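Local coordinates for Alr1585 protein (PDB 5C2I), which probably uses hydrogen peroxide to oxidise dyes and other substrates at a bound haem, as a DyP-type peroxidase, at residues A[28-32]-A[33-37]; A[56-59]-A[60-64]; A[271-274]-A[275-279]. The protein carries 1 engineered substitution. All coordinates share one frame; numbering follows the deposited sequence.

Contact 1 of 3, residues A[28-32]-A[33-37]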
loop_
_atom_site.group_PDB
_atom_site.type_symbol
_atom_site.label_atom_id
_atom_site.label_comp_id
_atom_site.label_asym_id
_atom_site.label_seq_id
_atom_site.Cartn_x
_atom_site.Cartn_y
_atom_site.Cartn_z
ATOM N N ASN A 28 -32.458 -21.283 8.614
ATOM C CA ASN A 28 -33.209 -20.064 8.800
ATOM C C ASN A 28 -33.293 -19.623 10.245
ATOM O O ASN A 28 -33.338 -18.447 10.514
ATOM C CB ASN A 28 -34.651 -20.246 8.283
ATOM C CG ASN A 28 -35.352 -18.912 8.097
ATOM O OD1 ASN A 28 -34.822 -17.992 7.464
ATOM N ND2 ASN A 28 -36.521 -18.761 8.733
ATOM N N ASP A 29 -33.309 -20.567 11.176
ATOM C CA ASP A 29 -33.489 -20.262 12.615
ATOM C C ASP A 29 -32.234 -20.367 13.440
ATOM O O ASP A 29 -32.238 -20.031 14.663
ATOM C CB ASP A 29 -34.591 -21.156 13.235
ATOM C CG ASP A 29 -35.267 -20.502 14.460
ATOM O OD1 ASP A 29 -35.344 -19.257 14.478
ATOM O OD2 ASP A 29 -35.796 -21.245 15.343
ATOM N N LEU A 30 -31.154 -20.831 12.815
ATOM C CA LEU A 30 -29.839 -20.960 13.497
ATOM C C LEU A 30 -29.077 -19.676 13.281
ATOM O O LEU A 30 -29.032 -19.152 12.146
ATOM C CB LEU A 30 -29.042 -22.111 12.876
ATOM C CG LEU A 30 -27.598 -22.326 13.349
ATOM C CD1 LEU A 30 -27.601 -22.823 14.800
ATOM C CD2 LEU A 30 -26.886 -23.321 12.468
ATOM N N GLN A 31 -28.433 -19.180 14.313
ATOM C CA GLN A 31 -27.562 -18.004 14.157
ATOM C C GLN A 31 -26.323 -18.340 13.287
ATOM O O GLN A 31 -25.847 -19.470 13.256
ATOM C CB GLN A 31 -27.073 -17.494 15.512
ATOM C CG GLN A 31 -28.165 -16.871 16.352
ATOM C CD GLN A 31 -27.613 -16.120 17.539
ATOM O OE1 GLN A 31 -26.761 -15.227 17.389
ATOM N NE2 GLN A 31 -28.094 -16.454 18.716
ATOM N N GLY A 32 -25.819 -17.342 12.582
ATOM C CA GLY A 32 -24.562 -17.429 11.855
ATOM C C GLY A 32 -23.339 -17.524 12.756
ATOM O O GLY A 32 -23.450 -17.496 13.992
ATOM N N ASN A 33 -22.170 -17.684 12.119
ATOM C CA ASN A 33 -20.861 -17.771 12.783
ATOM C C ASN A 33 -20.617 -19.090 13.499
ATOM O O ASN A 33 -19.541 -19.286 14.073
ATOM C CB ASN A 33 -20.661 -16.592 13.761
ATOM C CG ASN A 33 -19.209 -16.330 14.117
ATOM O OD1 ASN A 33 -18.301 -16.469 13.293
ATOM N ND2 ASN A 33 -18.992 -15.903 15.357
ATOM N N ILE A 34 -21.557 -20.016 13.407
ATOM C CA ILE A 34 -21.433 -21.285 14.088
ATOM C C ILE A 34 -20.942 -22.360 13.089
ATOM O O ILE A 34 -19.823 -22.807 13.198
ATOM C CB ILE A 34 -22.751 -21.675 14.769
ATOM C CG1 ILE A 34 -23.093 -20.630 15.872
ATOM C CG2 ILE A 34 -22.650 -23.051 15.416
ATOM C CD1 ILE A 34 -24.546 -20.706 16.390
ATOM N N LEU A 35 -21.770 -22.697 12.087
ATOM C CA LEU A 35 -21.373 -23.644 11.056
ATOM C C LEU A 35 -20.266 -23.129 10.142
ATOM O O LEU A 35 -19.485 -23.934 9.611
ATOM C CB LEU A 35 -22.565 -24.082 10.224
ATOM C CG LEU A 35 -23.688 -24.751 11.008
ATOM C CD1 LEU A 35 -24.807 -25.152 10.065
ATOM C CD2 LEU A 35 -23.200 -25.943 11.826
ATOM N N LYS A 36 -20.229 -21.807 9.952
ATOM C CA LYS A 36 -19.184 -21.161 9.173
ATOM C C LYS A 36 -18.932 -19.812 9.787
ATOM O O LYS A 36 -19.863 -19.073 10.118
ATOM C CB LYS A 36 -19.627 -21.010 7.695
ATOM C CG LYS A 36 -18.609 -20.308 6.781
ATOM C CD LYS A 36 -18.882 -20.648 5.314
ATOM C CE LYS A 36 -18.098 -19.742 4.358
ATOM N NZ LYS A 36 -16.639 -19.836 4.685
ATOM N N GLY A 37 -17.667 -19.461 9.931
ATOM C CA GLY A 37 -17.277 -18.175 10.529
ATOM C C GLY A 37 -17.781 -16.971 9.752
ATOM O O GLY A 37 -17.911 -17.022 8.531
HETATM O O HOH W 1 -23.934 -20.883 11.792
#

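Contact 2 of 3, residues A[56-59]-A[60-64]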
loop_
_atom_site.group_PDB
_atom_site.type_symbol
_atom_site.label_atom_id
_atom_site.label_comp_id
_atom_site.label_asym_id
_atom_site.label_seq_id
_atom_site.Cartn_x
_atom_site.Cartn_y
_atom_site.Cartn_z
ATOM N N GLU A 56 -39.130 -7.029 31.630
ATOM C CA GLU A 56 -40.016 -6.889 30.465
ATOM C C GLU A 56 -39.393 -5.983 29.389
ATOM O O GLU A 56 -39.390 -6.344 28.206
ATOM C CB GLU A 56 -41.406 -6.378 30.893
ATOM C CG GLU A 56 -42.380 -5.979 29.778
ATOM C CD GLU A 56 -42.924 -7.113 28.900
ATOM O OE1 GLU A 56 -43.139 -8.249 29.424
ATOM O OE2 GLU A 56 -43.163 -6.873 27.655
ATOM N N VAL A 57 -38.830 -4.843 29.768
ATOM C CA VAL A 57 -38.206 -3.972 28.744
ATOM C C VAL A 57 -36.915 -4.564 28.188
ATOM O O VAL A 57 -36.552 -4.340 27.005
ATOM C CB VAL A 57 -37.999 -2.515 29.224
ATOM C CG1 VAL A 57 -39.340 -1.865 29.502
ATOM C CG2 VAL A 57 -37.103 -2.434 30.442
ATOM N N VAL A 58 -36.217 -5.369 28.986
ATOM C CA VAL A 58 -35.081 -6.122 28.461
ATOM C C VAL A 58 -35.525 -7.099 27.397
ATOM O O VAL A 58 -34.914 -7.192 26.316
ATOM C CB VAL A 58 -34.307 -6.867 29.574
ATOM C CG1 VAL A 58 -33.356 -7.917 29.001
ATOM C CG2 VAL A 58 -33.544 -5.864 30.423
ATOM N N LYS A 59 -36.615 -7.801 27.664
ATOM C CA LYS A 59 -37.125 -8.746 26.693
ATOM C C LYS A 59 -37.539 -8.051 25.406
ATOM O O LYS A 59 -37.263 -8.592 24.308
ATOM C CB LYS A 59 -38.273 -9.551 27.255
ATOM C CG LYS A 59 -37.825 -10.566 28.278
ATOM C CD LYS A 59 -38.964 -11.404 28.798
ATOM C CE LYS A 59 -38.445 -12.520 29.703
ATOM N NZ LYS A 59 -39.539 -13.311 30.274
ATOM N N GLN A 60 -38.159 -6.880 25.525
ATOM C CA GLN A 60 -38.514 -6.104 24.347
ATOM C C GLN A 60 -37.269 -5.700 23.548
ATOM O O GLN A 60 -37.277 -5.732 22.304
ATOM C CB GLN A 60 -39.327 -4.867 24.722
ATOM C CG GLN A 60 -40.709 -5.164 25.320
ATOM C CD GLN A 60 -41.327 -3.964 26.039
ATOM O OE1 GLN A 60 -40.864 -2.836 25.930
ATOM N NE2 GLN A 60 -42.394 -4.221 26.782
ATOM N N TRP A 61 -36.222 -5.290 24.248
ATOM C CA TRP A 61 -34.967 -4.920 23.579
ATOM C C TRP A 61 -34.351 -6.117 22.830
ATOM O O TRP A 61 -33.952 -6.009 21.656
ATOM C CB TRP A 61 -33.940 -4.312 24.550
ATOM C CG TRP A 61 -32.759 -3.915 23.776
ATOM C CD1 TRP A 61 -32.595 -2.732 23.097
ATOM C CD2 TRP A 61 -31.649 -4.729 23.452
ATOM N NE1 TRP A 61 -31.425 -2.763 22.396
ATOM C CE2 TRP A 61 -30.829 -3.985 22.577
ATOM C CE3 TRP A 61 -31.260 -6.022 23.813
ATOM C CZ2 TRP A 61 -29.633 -4.496 22.048
ATOM C CZ3 TRP A 61 -30.059 -6.534 23.288
ATOM C CH2 TRP A 61 -29.268 -5.765 22.409
ATOM N N ILE A 62 -34.248 -7.258 23.503
ATOM C CA ILE A 62 -33.689 -8.456 22.871
ATOM C C ILE A 62 -34.497 -8.819 21.625
ATOM O O ILE A 62 -33.937 -9.153 20.577
ATOM C CB ILE A 62 -33.665 -9.639 23.869
ATOM C CG1 ILE A 62 -32.645 -9.356 24.982
ATOM C CG2 ILE A 62 -33.286 -10.943 23.161
ATOM C CD1 ILE A 62 -32.730 -10.334 26.135
ATOM N N GLN A 63 -35.820 -8.786 21.765
ATOM C CA GLN A 63 -36.715 -9.054 20.650
ATOM C C GLN A 63 -36.396 -8.132 19.463
ATOM O O GLN A 63 -36.306 -8.598 18.311
ATOM C CB GLN A 63 -38.158 -8.913 21.106
ATOM C CG GLN A 63 -39.185 -9.126 20.010
ATOM C CD GLN A 63 -40.624 -8.826 20.451
ATOM O OE1 GLN A 63 -40.933 -7.753 21.031
ATOM N NE2 GLN A 63 -41.508 -9.727 20.169
ATOM N N SER A 64 -36.248 -6.835 19.735
ATOM C CA SER A 64 -36.004 -5.863 18.652
ATOM C C SER A 64 -34.649 -6.138 18.027
ATOM O O SER A 64 -34.508 -6.059 16.816
ATOM C CB SER A 64 -36.077 -4.402 19.115
ATOM O OG SER A 64 -34.891 -4.115 19.894
#

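Contact 3 of 3, residues A[271-274]-A[275-279]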
loop_
_atom_site.group_PDB
_atom_site.type_symbol
_atom_site.label_atom_id
_atom_site.label_comp_id
_atom_site.label_asym_id
_atom_site.label_seq_id
_atom_site.Cartn_x
_atom_site.Cartn_y
_atom_site.Cartn_z
ATOM N N ARG A 271 13.884 -18.957 21.331
ATOM C CA ARG A 271 15.311 -18.828 20.970
ATOM C C ARG A 271 16.205 -19.636 21.895
ATOM O O ARG A 271 17.181 -20.250 21.456
ATOM C CB ARG A 271 15.775 -17.353 20.948
ATOM C CG ARG A 271 15.304 -16.601 19.699
ATOM C CD ARG A 271 16.064 -15.280 19.523
ATOM N NE ARG A 271 15.646 -14.318 20.536
ATOM C CZ ARG A 271 14.535 -13.570 20.469
ATOM N NH1 ARG A 271 13.761 -13.624 19.399
ATOM N NH2 ARG A 271 14.232 -12.748 21.469
ATOM N N LYS A 272 15.895 -19.607 23.179
ATOM C CA LYS A 272 16.684 -20.364 24.124
ATOM C C LYS A 272 16.569 -21.880 23.877
ATOM O O LYS A 272 17.558 -22.615 23.944
ATOM C CB LYS A 272 16.330 -20.008 25.551
ATOM C CG LYS A 272 17.248 -20.794 26.484
ATOM C CD LYS A 272 17.525 -20.181 27.819
ATOM C CE LYS A 272 18.449 -21.075 28.625
ATOM N NZ LYS A 272 18.519 -20.688 30.059
ATOM N N LEU A 273 15.354 -22.335 23.627
ATOM C CA LEU A 273 15.097 -23.729 23.284
ATOM C C LEU A 273 15.899 -24.123 22.063
ATOM O O LEU A 273 16.597 -25.151 22.073
ATOM C CB LEU A 273 13.588 -23.926 23.035
ATOM C CG LEU A 273 13.143 -25.288 22.510
ATOM C CD1 LEU A 273 13.473 -26.405 23.503
ATOM C CD2 LEU A 273 11.666 -25.253 22.171
ATOM N N ALA A 274 15.875 -23.266 21.037
ATOM C CA ALA A 274 16.619 -23.524 19.817
ATOM C C ALA A 274 18.123 -23.629 20.088
ATOM O O ALA A 274 18.807 -24.518 19.565
ATOM C CB ALA A 274 16.327 -22.430 18.798
ATOM N N GLN A 275 18.632 -22.737 20.910
ATOM C CA GLN A 275 20.075 -22.739 21.221
ATOM C C GLN A 275 20.433 -23.999 22.001
ATOM O O GLN A 275 21.471 -24.601 21.746
ATOM C CB GLN A 275 20.496 -21.554 22.073
ATOM C CG GLN A 275 20.294 -20.182 21.477
ATOM C CD GLN A 275 20.743 -19.070 22.420
ATOM O OE1 GLN A 275 21.714 -19.235 23.200
ATOM N NE2 GLN A 275 20.053 -17.910 22.341
ATOM N N LYS A 276 19.600 -24.379 22.955
ATOM C CA LYS A 276 19.859 -25.578 23.777
ATOM C C LYS A 276 19.895 -26.852 22.931
ATOM O O LYS A 276 20.813 -27.697 23.072
ATOM C CB LYS A 276 18.842 -25.663 24.933
ATOM C CG LYS A 276 19.201 -24.684 26.034
ATOM C CD LYS A 276 20.593 -24.955 26.649
ATOM C CE LYS A 276 20.631 -26.203 27.509
ATOM N NZ LYS A 276 21.877 -26.371 28.326
ATOM N N LEU A 277 18.942 -26.967 22.002
ATOM C CA LEU A 277 18.904 -28.103 21.105
ATOM C C LEU A 277 19.842 -27.990 19.910
ATOM O O LEU A 277 19.954 -28.936 19.121
ATOM C CB LEU A 277 17.476 -28.320 20.592
ATOM C CG LEU A 277 16.423 -28.584 21.666
ATOM C CD1 LEU A 277 15.045 -28.561 21.054
ATOM C CD2 LEU A 277 16.706 -29.907 22.365
ATOM N N ASN A 278 20.472 -26.826 19.743
ATOM C CA ASN A 278 21.259 -26.538 18.579
ATOM C C ASN A 278 20.489 -26.791 17.278
ATOM O O ASN A 278 20.964 -27.536 16.405
ATOM C CB ASN A 278 22.561 -27.365 18.618
ATOM C CG ASN A 278 23.576 -26.840 17.671
ATOM O OD1 ASN A 278 23.712 -25.631 17.508
ATOM N ND2 ASN A 278 24.282 -27.730 17.010
ATOM N N ILE A 279 19.308 -26.159 17.159
ATOM C CA ILE A 279 18.504 -26.182 15.948
ATOM C C ILE A 279 18.101 -24.760 15.509
ATOM O O ILE A 279 18.290 -23.784 16.241
ATOM C CB ILE A 279 17.220 -27.012 16.137
ATOM C CG1 ILE A 279 16.327 -26.395 17.231
ATOM C CG2 ILE A 279 17.574 -28.453 16.465
ATOM C CD1 ILE A 279 15.049 -27.139 17.493
#

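Contact 1 of 3, residues A[28-32]-A[33-37]
Gln31 and Leu35 are joined through a water: it donates to Gln31 O at 2.8 Å and accepts from Leu35 N at 2.8 Å. No direct hydrogen bond links 28-32 to 33-37, so this bridge is the polar link spanning the turn that follows helix 24-29. Beside it lies an apolar cluster. Ile34 CD1 covers Gln31 O from 3.6 Å and meets Leu30 CD1 end to end at 4.0 Å; CG1 stands beside Ile34's own backbone N (chi1 -63°), which carries the methyl back toward the helix end. The other methyl of Leu30, CD2, rests on Leu35 CD1 at 3.7 Å, so the two branches of one leucine serve two neighbours. With an alanine in place of Ile34, Leu30 CD1 would probably lose its methyl partner and Gln31 O its apolar cover. Asn33, with positive phi (74°), turns the chain, and its OD1 accepts from His38 N. Gln31 points its amide elsewhere, with NE2 bonded to Phe96 O. The turn thus leads from helix 24-29 toward strand 42-50, with strand 93-98 bonded to Gln31, and helix 461-465 and strand 448-458 packed against its side chains.

Contact 2 of 3, residues A[56-59]-A[60-64]
From Glu56 to Gln63 the backbone is regular alpha-helix, with Gln60, Trp61, Ile62 and Gln63 each donating to the carbonyl four residues earlier at 2.9 to 3.0 Å. On the outer face the same spacing pairs Glu56 with Gln60. Gln60 NE2 donates to Glu56 OE2 at 2.9 Å with an N-H...O angle of 158°, entering at the lone pair that faces away from the other carboxylate oxygen. The acceptor lies close to the amide plane of Gln60, while the carboxylate is turned 65° against that plane; NE2 to OE2 is the one bond joining the two side chains. A bend at chi2 (69°) folds the Glu56 chain toward the amide. Gln60 OE1 faces Val57 CG1 at 4.0 Å. On the inner face, Val58 CG1 touches Ile62 CD1 at 3.8 Å, one methyl against another. Farther along, Ser64 OG donates to Trp61 O at 2.8 Å, tying the hydroxyl back onto the helix itself. The buried face of this helix covers the antiparallel sheet of the N-terminal DyP domain: Val58 and Ile62 reach Phe50 of strand 42-50, Trp61 and Ile62 touch Phe96 of strand 93-98, and Trp61 also packs on Leu173 and Ile176 of helix 159-176.

Contact 3 of 3, residues A[271-274]-A[275-279]
Leu273 and Leu277, one helical turn apart, cross obliquely and touch through their CD1 methyls at 3.6 Å. With CG anti to its backbone N, Leu273 sends CD1 forward along the helix to Leu277, whose CG, beside its own N, leans back over the preceding turn. There Leu277 CG lies 3.5 Å from Leu273 O, the carbonyl that receives Leu277 N. The pair faces inward, against Trp430 of strand 428-431.

On another side of the helix Lys272 and Lys276 run near each other only at their bases, CG to CG 4.4 Å. Bends at chi2 and chi3 of Lys276 set its chain on a course unlike that of the extended Lys272. Lys272 NZ and Lys276 NZ stand 6.8 Å apart, where their like charges would repel only mildly in solvent. Gln275 holds CG close against Arg271 O, at 3.1 Å, beside the backbone bond from Gln275 N to the same oxygen.

At the end of the helix Ile279 folds back over Ala274. With chi1 at 62°, its CG1 sits between the backbone N and the carbonyl carbon and meets Ala274 CB at 4.3 Å; both residues also contact Ala284 of helix 281-289. Alongside this apolar pair, Ile279 N donates to Ala274 O at 3.0 Å, nearly straight at 164°. Asn278, the residue of positive phi (52°), makes the reversal possible, and its N gives a weak bond to Gln275 O. The six-to-one bond, the weak bond inside it and the positive phi of Asn278 at C-prime mark a Schellman motif, accompanied here by the apolar Ala274-Ile279 contact, and it terminates helix 263-277.

Overall arrangement
The three contacts follow in series along the chain; none nests or crosses. Contact 1 closes the turn out of helix 24-29, contact 2 spans successive turns of helix 55-68, and contact 3 closes the end of helix 263-277. The first two belong to the N-terminal part of the fold, their centres about 22 Å apart, without touching. Strand 93-98 and the C-terminal helix 461-465 connect them: each contact has partners on both, so the chain's last helix is tied to its N-terminal part. Contact 1 also reaches strands 363-369 and 448-458 of the later sequence. Contact 3, in the C-terminal half, lies across the chain's centre, with its centre about 58 Å from that of contact 2.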